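Side-chain contacts in biotin binding protein A (Gallus gallus, PDB 2C1S), which binds biotin, and in this crystal holds its oxidised form biotin-D-sulfoxide, as a tetrameric member of the avidin family: residues G32-A37 with G118-T123; Q84-R89 with M94-W99. One frame throughout, in Å; residues are numbered along the deposited sequence. Where two conformers were deposited one is given.

Overall arrangement
Both contacts belong to the closed, eight-stranded antiparallel barrel of the avidin fold, their centres about 12 Å apart. Interaction 2 joins strands 78-87 and 93-102, a beta hairpin, while interaction 1 reaches across the barrel interior between strands 29-35 and 115-124. Along the chain the hairpin lies between the two segments of interaction 1. Strands 93-102 and 115-124 are sheet neighbours, and backbone pairing of L95 with F122 and of M97 with N120 ties the two contacts together. Both touch the same ligand: Y34, T36 and N120 bond to its ureido ring, and W99 covers its sulfur-bearing ring, so both contribute to the biotin pocket, which in avidins lies at one end of the barrel.

Interaction 1 of 2, residues G32-A37 with G118-T123; sequences GSYQTA and GTNVFT. With BSO (biotin-D-sulfoxide), chain C.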
loop_
_atom_site.group_PDB
_atom_site.type_symbol
_atom_site.label_atom_id
_atom_site.label_comp_id
_atom_site.label_asym_id
_atom_site.label_seq_id
_atom_site.Cartn_x
_atom_site.Cartn_y
_atom_site.Cartn_z
ATOM N N GLY A 32 -7.284 -21.933 8.122
ATOM C CA GLY A 32 -8.057 -21.318 9.170
ATOM C C GLY A 32 -9.371 -20.777 8.696
ATOM O O GLY A 32 -9.802 -21.051 7.581
ATOM N N SER A 33 -10.024 -19.984 9.539
ATOM C CA SER A 33 -11.262 -19.318 9.151
ATOM C C SER A 33 -11.239 -17.860 9.608
ATOM O O SER A 33 -10.549 -17.523 10.579
ATOM C CB SER A 33 -12.496 -20.037 9.724
ATOM O OG SER A 33 -12.361 -20.142 11.132
ATOM N N TYR A 34 -11.998 -17.016 8.920
ATOM C CA TYR A 34 -11.958 -15.569 9.153
ATOM C C TYR A 34 -13.362 -15.039 9.136
ATOM O O TYR A 34 -14.091 -15.195 8.133
ATOM C CB TYR A 34 -11.117 -14.867 8.045
ATOM C CG TYR A 34 -10.614 -13.496 8.461
ATOM C CD1 TYR A 34 -9.298 -13.340 8.888
ATOM C CD2 TYR A 34 -11.463 -12.380 8.476
ATOM C CE1 TYR A 34 -8.819 -12.100 9.316
ATOM C CE2 TYR A 34 -10.997 -11.085 8.898
ATOM C CZ TYR A 34 -9.652 -10.977 9.317
ATOM O OH TYR A 34 -9.110 -9.767 9.746
ATOM N N GLN A 35 -13.761 -14.438 10.262
ATOM C CA GLN A 35 -15.066 -13.828 10.420
ATOM C C GLN A 35 -14.929 -12.302 10.512
ATOM O O GLN A 35 -14.737 -11.726 11.613
ATOM C CB GLN A 35 -15.742 -14.348 11.694
ATOM C CG GLN A 35 -17.183 -13.877 11.847
ATOM C CD GLN A 35 -18.146 -14.589 10.888
ATOM O OE1 GLN A 35 -18.043 -15.799 10.680
ATOM N NE2 GLN A 35 -19.082 -13.842 10.314
ATOM N N THR A 36 -15.029 -11.640 9.372
ATOM C CA THR A 36 -14.836 -10.194 9.367
ATOM C C THR A 36 -16.037 -9.474 9.966
ATOM O O THR A 36 -17.185 -9.898 9.765
ATOM C CB THR A 36 -14.471 -9.670 7.918
ATOM O OG1 THR A 36 -14.308 -8.257 7.970
ATOM C CG2 THR A 36 -15.556 -9.991 6.894
ATOM N N ALA A 37 -15.790 -8.403 10.731
ATOM C CA ALA A 37 -16.867 -7.591 11.311
ATOM C C ALA A 37 -17.443 -6.602 10.327
ATOM O O ALA A 37 -18.549 -6.080 10.533
ATOM C CB ALA A 37 -16.364 -6.858 12.551
ATOM N N GLY A 118 -4.501 -1.525 4.033
ATOM C CA GLY A 118 -4.721 -1.086 5.409
ATOM C C GLY A 118 -3.875 -1.903 6.367
ATOM O O GLY A 118 -2.998 -2.651 5.961
ATOM N N THR A 119 -4.136 -1.739 7.662
ATOM C CA THR A 119 -3.388 -2.444 8.702
ATOM C C THR A 119 -4.387 -2.913 9.768
ATOM O O THR A 119 -5.444 -2.322 9.918
ATOM C CB THR A 119 -2.318 -1.508 9.384
ATOM O OG1 THR A 119 -2.990 -0.380 9.991
ATOM C CG2 THR A 119 -1.246 -1.021 8.373
ATOM N N ASN A 120 -4.029 -3.964 10.475
ATOM C CA ASN A 120 -4.835 -4.486 11.577
ATOM C C ASN A 120 -3.883 -4.911 12.662
ATOM O O ASN A 120 -2.711 -5.260 12.387
ATOM C CB ASN A 120 -5.691 -5.683 11.140
ATOM C CG ASN A 120 -6.920 -5.294 10.330
ATOM O OD1 ASN A 120 -7.200 -5.913 9.319
ATOM N ND2 ASN A 120 -7.652 -4.284 10.770
ATOM N N VAL A 121 -4.371 -4.894 13.905
ATOM C CA VAL A 121 -3.628 -5.518 15.009
ATOM C C VAL A 121 -4.527 -6.565 15.672
ATOM O O VAL A 121 -5.661 -6.251 16.003
ATOM C CB VAL A 121 -3.182 -4.487 16.080
ATOM C CG1 VAL A 121 -2.325 -5.204 17.091
ATOM C CG2 VAL A 121 -2.416 -3.341 15.437
ATOM N N PHE A 122 -4.036 -7.798 15.798
ATOM C CA PHE A 122 -4.808 -8.888 16.402
ATOM C C PHE A 122 -4.262 -9.206 17.793
ATOM O O PHE A 122 -3.054 -9.148 18.027
ATOM C CB PHE A 122 -4.719 -10.161 15.563
ATOM C CG PHE A 122 -5.417 -10.081 14.209
ATOM C CD1 PHE A 122 -6.690 -10.638 14.033
ATOM C CD2 PHE A 122 -4.775 -9.475 13.106
ATOM C CE1 PHE A 122 -7.323 -10.598 12.794
ATOM C CE2 PHE A 122 -5.394 -9.433 11.869
ATOM C CZ PHE A 122 -6.664 -9.989 11.702
ATOM N N THR A 123 -5.175 -9.548 18.693
ATOM C CA THR A 123 -4.850 -10.013 20.030
ATOM C C THR A 123 -5.533 -11.366 20.216
ATOM O O THR A 123 -6.599 -11.638 19.645
ATOM C CB THR A 123 -5.388 -9.044 21.111
ATOM O OG1 THR A 123 -6.792 -8.868 20.929
ATOM C CG2 THR A 123 -4.729 -7.678 20.984
HETATM C C11 BSO C . -15.194 -7.350 1.050
HETATM O O11 BSO C . -15.931 -6.539 1.658
HETATM O O12 BSO C . -14.867 -7.231 -0.145
HETATM C C10 BSO C . -14.662 -8.600 1.784
HETATM C C9 BSO C . -14.425 -8.452 3.305
HETATM C C8 BSO C . -13.169 -7.619 3.532
HETATM C C7 BSO C . -13.037 -7.272 5.028
HETATM C C2 BSO C . -11.777 -6.401 5.237
HETATM S S1 BSO C . -10.216 -7.260 4.979
HETATM C C6 BSO C . -9.245 -5.931 5.745
HETATM C C5 BSO C . -10.107 -5.440 6.926
HETATM N N1 BSO C . -9.763 -6.223 8.122
HETATM C C3 BSO C . -10.813 -6.950 8.521
HETATM O O3 BSO C . -10.758 -7.660 9.529
HETATM N N2 BSO C . -11.908 -6.785 7.766
HETATM C C4 BSO C . -11.611 -5.804 6.677
HETATM O O10 BSO C . -9.985 -7.195 3.493
#
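Y34 and F122 meet inside the avidin beta-barrel, where strands 29-35 and 115-124, not neighbours in the sheet, send side chains inward beside the ureido ring of biotin-D-sulfoxide. CA of Y34 and CA of F122 are 12.2 Å apart, so the contact is carried by the far ends of the two rings. Y34 and F122 approach obliquely and edge on: OH of Y34 lies 3.1 Å from CZ of F122, near the plane of the phenylalanine ring, and CE1 of Y34 packs 3.8 Å from the same CZ. With CG of Y34 anti to the backbone N (chi1 -159°), the ring extends across the interior until its hydroxyl reaches the ligand, donating a hydrogen bond to O3 over 2.7 Å. That oxygen sits at the edge of the tyrosine ring. The Y34 ring also meets those of F81, at a shallow angle, and W72, roughly at right angles.

The two ureido nitrogens are gripped from the two segments. N2 donates to OG1 of T36 at 2.8 Å, nearly straight at 171°; OG1 is also bonded to O of V38, so the hydroxyl is held in place on the pocket wall. N120 contributes its carboxamide oxygen, and ND2 of N120 is bonded to E14 OE2, a second-shell link that holds the amide so that its oxygen faces the ligand. N13 and S17 also bond to the ligand. The ureido ring thus has its oxygen and both nitrogens matched by protein groups, the last bond running 2.8 Å from ligand N1 to OD1 of N120.

Interaction 2 of 2, residues Q84-R89 with M94-W99; sequences QCFVDR and MLEMAW. With BSO (biotin-D-sulfoxide), chain C.
With SG of C85 anti to the backbone N (chi1 -166°) and CG of L95 anti to the carbonyl carbon (chi1 -45°), the two side chains meet on one face of the beta hairpin formed by strands 78-87 and 93-102 of the avidin barrel. The L95 branch CD2 lies 3.6 Å from SG of C85, which is disulfide-bonded to C5 and so ties the chain's N-terminal part to the hairpin. C85 and L95 form a non-hydrogen-bonded antiparallel pair; the flanking pairs, Q84 with E96 and F86 with M94, are hydrogen-bonded, each by two backbone bonds.

On the opposite face F86 and E96 cross at about a right angle. CG of E96 packs 3.7 Å from CE2 of F86, and the bend at the next bond (chi2 -67°) turns the carboxylate away to a salt bridge with R108 of a third subunit. The amide oxygen of Q84 accepts a hydrogen bond from V105 N of that subunit, so this face belongs to the tetramer interface.

Farther along, W99 enters the pocket, next to W112 of a fourth subunit, and ligand C6 lies over the centre of the W99 indole. Replacing W99 by an alanine would remove the aromatic surface under C6 and is likely to leave the sulfur-bearing ring less firmly held. C6 stands 3.2 Å above the indole plane, with CE2 of W99 its nearest atom at 3.3 Å.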
loop_
_atom_site.group_PDB
_atom_site.type_symbol
_atom_site.label_atom_id
_atom_site.label_comp_id
_atom_site.label_asym_id
_atom_site.label_seq_id
_atom_site.Cartn_x
_atom_site.Cartn_y
_atom_site.Cartn_z
ATOM N N GLN A 84 3.653 -10.127 11.557
ATOM C CA GLN A 84 4.589 -10.693 12.508
ATOM C C GLN A 84 3.927 -10.549 13.875
ATOM O O GLN A 84 3.250 -9.560 14.152
ATOM C CB GLN A 84 5.906 -9.923 12.481
ATOM C CG GLN A 84 7.080 -10.509 13.331
ATOM C CD GLN A 84 8.366 -9.678 13.231
ATOM O OE1 GLN A 84 8.464 -8.706 12.463
ATOM N NE2 GLN A 84 9.375 -10.060 14.020
ATOM N N CYS A 85 4.128 -11.565 14.705
ATOM C CA CYS A 85 3.697 -11.538 16.103
ATOM C C CYS A 85 4.767 -10.948 17.022
ATOM O O CYS A 85 5.969 -11.085 16.788
ATOM C CB CYS A 85 3.386 -12.966 16.553
ATOM S SG CYS A 85 2.470 -13.057 18.115
ATOM N N PHE A 86 4.303 -10.283 18.079
ATOM C CA PHE A 86 5.183 -9.720 19.114
ATOM C C PHE A 86 4.586 -10.057 20.443
ATOM O O PHE A 86 3.370 -10.129 20.551
ATOM C CB PHE A 86 5.251 -8.198 18.976
ATOM C CG PHE A 86 5.804 -7.763 17.671
ATOM C CD1 PHE A 86 7.168 -7.637 17.478
ATOM C CD2 PHE A 86 4.940 -7.564 16.596
ATOM C CE1 PHE A 86 7.668 -7.257 16.219
ATOM C CE2 PHE A 86 5.442 -7.196 15.342
ATOM C CZ PHE A 86 6.792 -7.072 15.160
ATOM N N VAL A 87 5.449 -10.281 21.431
ATOM C CA VAL A 87 5.005 -10.539 22.797
ATOM C C VAL A 87 5.467 -9.319 23.592
ATOM O O VAL A 87 6.641 -8.922 23.488
ATOM C CB VAL A 87 5.576 -11.870 23.363
ATOM C CG1 VAL A 87 7.080 -11.987 23.104
ATOM C CG2 VAL A 87 5.270 -12.015 24.834
ATOM N N ASP A 88 4.540 -8.692 24.306
ATOM C CA ASP A 88 4.915 -7.530 25.109
ATOM C C ASP A 88 5.544 -7.945 26.469
ATOM O O ASP A 88 5.724 -9.142 26.742
ATOM C CB ASP A 88 3.750 -6.520 25.224
ATOM C CG ASP A 88 2.703 -6.918 26.255
ATOM O OD1 ASP A 88 2.931 -7.848 27.029
ATOM O OD2 ASP A 88 1.627 -6.291 26.300
ATOM N N ARG A 89 5.873 -6.951 27.303
ATOM C CA ARG A 89 6.606 -7.175 28.553
ATOM C C ARG A 89 5.804 -8.050 29.503
ATOM O O ARG A 89 6.375 -8.703 30.381
ATOM C CB ARG A 89 6.943 -5.839 29.226
ATOM C CG ARG A 89 5.717 -5.037 29.677
ATOM C CD ARG A 89 6.098 -3.928 30.663
ATOM N NE ARG A 89 7.010 -2.941 30.088
ATOM C CZ ARG A 89 7.785 -2.124 30.812
ATOM N NH1 ARG A 89 7.796 -2.203 32.148
ATOM N NH2 ARG A 89 8.569 -1.253 30.202
ATOM N N MET A 94 0.466 -9.880 20.184
ATOM C CA MET A 94 -0.240 -9.074 19.195
ATOM C C MET A 94 0.275 -9.421 17.802
ATOM O O MET A 94 1.480 -9.454 17.615
ATOM C CB MET A 94 -0.126 -7.569 19.509
ATOM C CG MET A 94 -1.122 -7.054 20.579
ATOM S SD MET A 94 -0.541 -7.175 22.297
ATOM C CE MET A 94 -1.941 -6.504 23.184
ATOM N N LEU A 95 -0.616 -9.659 16.831
ATOM C CA LEU A 95 -0.178 -9.808 15.418
ATOM C C LEU A 95 -0.291 -8.438 14.765
ATOM O O LEU A 95 -1.387 -7.882 14.712
ATOM C CB LEU A 95 -1.031 -10.835 14.652
ATOM C CG LEU A 95 -1.347 -12.156 15.353
ATOM C CD1 LEU A 95 -2.365 -12.975 14.524
ATOM C CD2 LEU A 95 -0.097 -12.947 15.630
ATOM N N GLU A 96 0.834 -7.910 14.290
ATOM C CA GLU A 96 0.843 -6.624 13.571
ATOM C C GLU A 96 0.756 -7.051 12.094
ATOM O O GLU A 96 1.611 -7.791 11.627
ATOM C CB GLU A 96 2.172 -5.881 13.793
ATOM C CG GLU A 96 2.350 -5.191 15.169
ATOM C CD GLU A 96 1.385 -4.007 15.398
ATOM O OE1 GLU A 96 0.815 -3.457 14.438
ATOM O OE2 GLU A 96 1.205 -3.595 16.565
ATOM N N MET A 97 -0.312 -6.648 11.416
ATOM C CA MET A 97 -0.506 -7.077 10.035
ATOM C C MET A 97 -0.853 -5.913 9.117
ATOM O O MET A 97 -1.451 -4.901 9.546
ATOM C CB MET A 97 -1.646 -8.091 9.942
ATOM C CG MET A 97 -1.445 -9.349 10.839
ATOM S SD MET A 97 -2.226 -10.807 10.189
ATOM C CE MET A 97 -0.956 -11.255 9.020
ATOM N N ALA A 98 -0.497 -6.087 7.839
ATOM C CA ALA A 98 -0.926 -5.179 6.779
ATOM C C ALA A 98 -1.668 -6.042 5.780
ATOM O O ALA A 98 -1.431 -7.246 5.663
ATOM C CB ALA A 98 0.273 -4.481 6.087
ATOM N N TRP A 99 -2.571 -5.423 5.052
ATOM C CA TRP A 99 -3.420 -6.198 4.158
ATOM C C TRP A 99 -3.679 -5.460 2.857
ATOM O O TRP A 99 -3.556 -4.223 2.798
ATOM C CB TRP A 99 -4.745 -6.591 4.874
ATOM C CG TRP A 99 -5.528 -5.418 5.435
ATOM C CD1 TRP A 99 -5.617 -5.057 6.748
ATOM C CD2 TRP A 99 -6.379 -4.519 4.711
ATOM N NE1 TRP A 99 -6.450 -3.978 6.882
ATOM C CE2 TRP A 99 -6.929 -3.619 5.652
ATOM C CE3 TRP A 99 -6.739 -4.392 3.350
ATOM C CZ2 TRP A 99 -7.798 -2.593 5.294
ATOM C CZ3 TRP A 99 -7.617 -3.359 2.993
ATOM C CH2 TRP A 99 -8.133 -2.476 3.953
HETATM C C11 BSO C . -15.194 -7.350 1.050
HETATM O O11 BSO C . -15.931 -6.539 1.658
HETATM O O12 BSO C . -14.867 -7.231 -0.145
HETATM C C10 BSO C . -14.662 -8.600 1.784
HETATM C C9 BSO C . -14.425 -8.452 3.305
HETATM C C8 BSO C . -13.169 -7.619 3.532
HETATM C C7 BSO C . -13.037 -7.272 5.028
HETATM C C2 BSO C . -11.777 -6.401 5.237
HETATM S S1 BSO C . -10.216 -7.260 4.979
HETATM C C6 BSO C . -9.245 -5.931 5.745
HETATM C C5 BSO C . -10.107 -5.440 6.926
HETATM N N1 BSO C . -9.763 -6.223 8.122
HETATM C C3 BSO C . -10.813 -6.950 8.521
HETATM O O3 BSO C . -10.758 -7.660 9.529
HETATM N N2 BSO C . -11.908 -6.785 7.766
HETATM C C4 BSO C . -11.611 -5.804 6.677
HETATM O O10 BSO C . -9.985 -7.195 3.493
#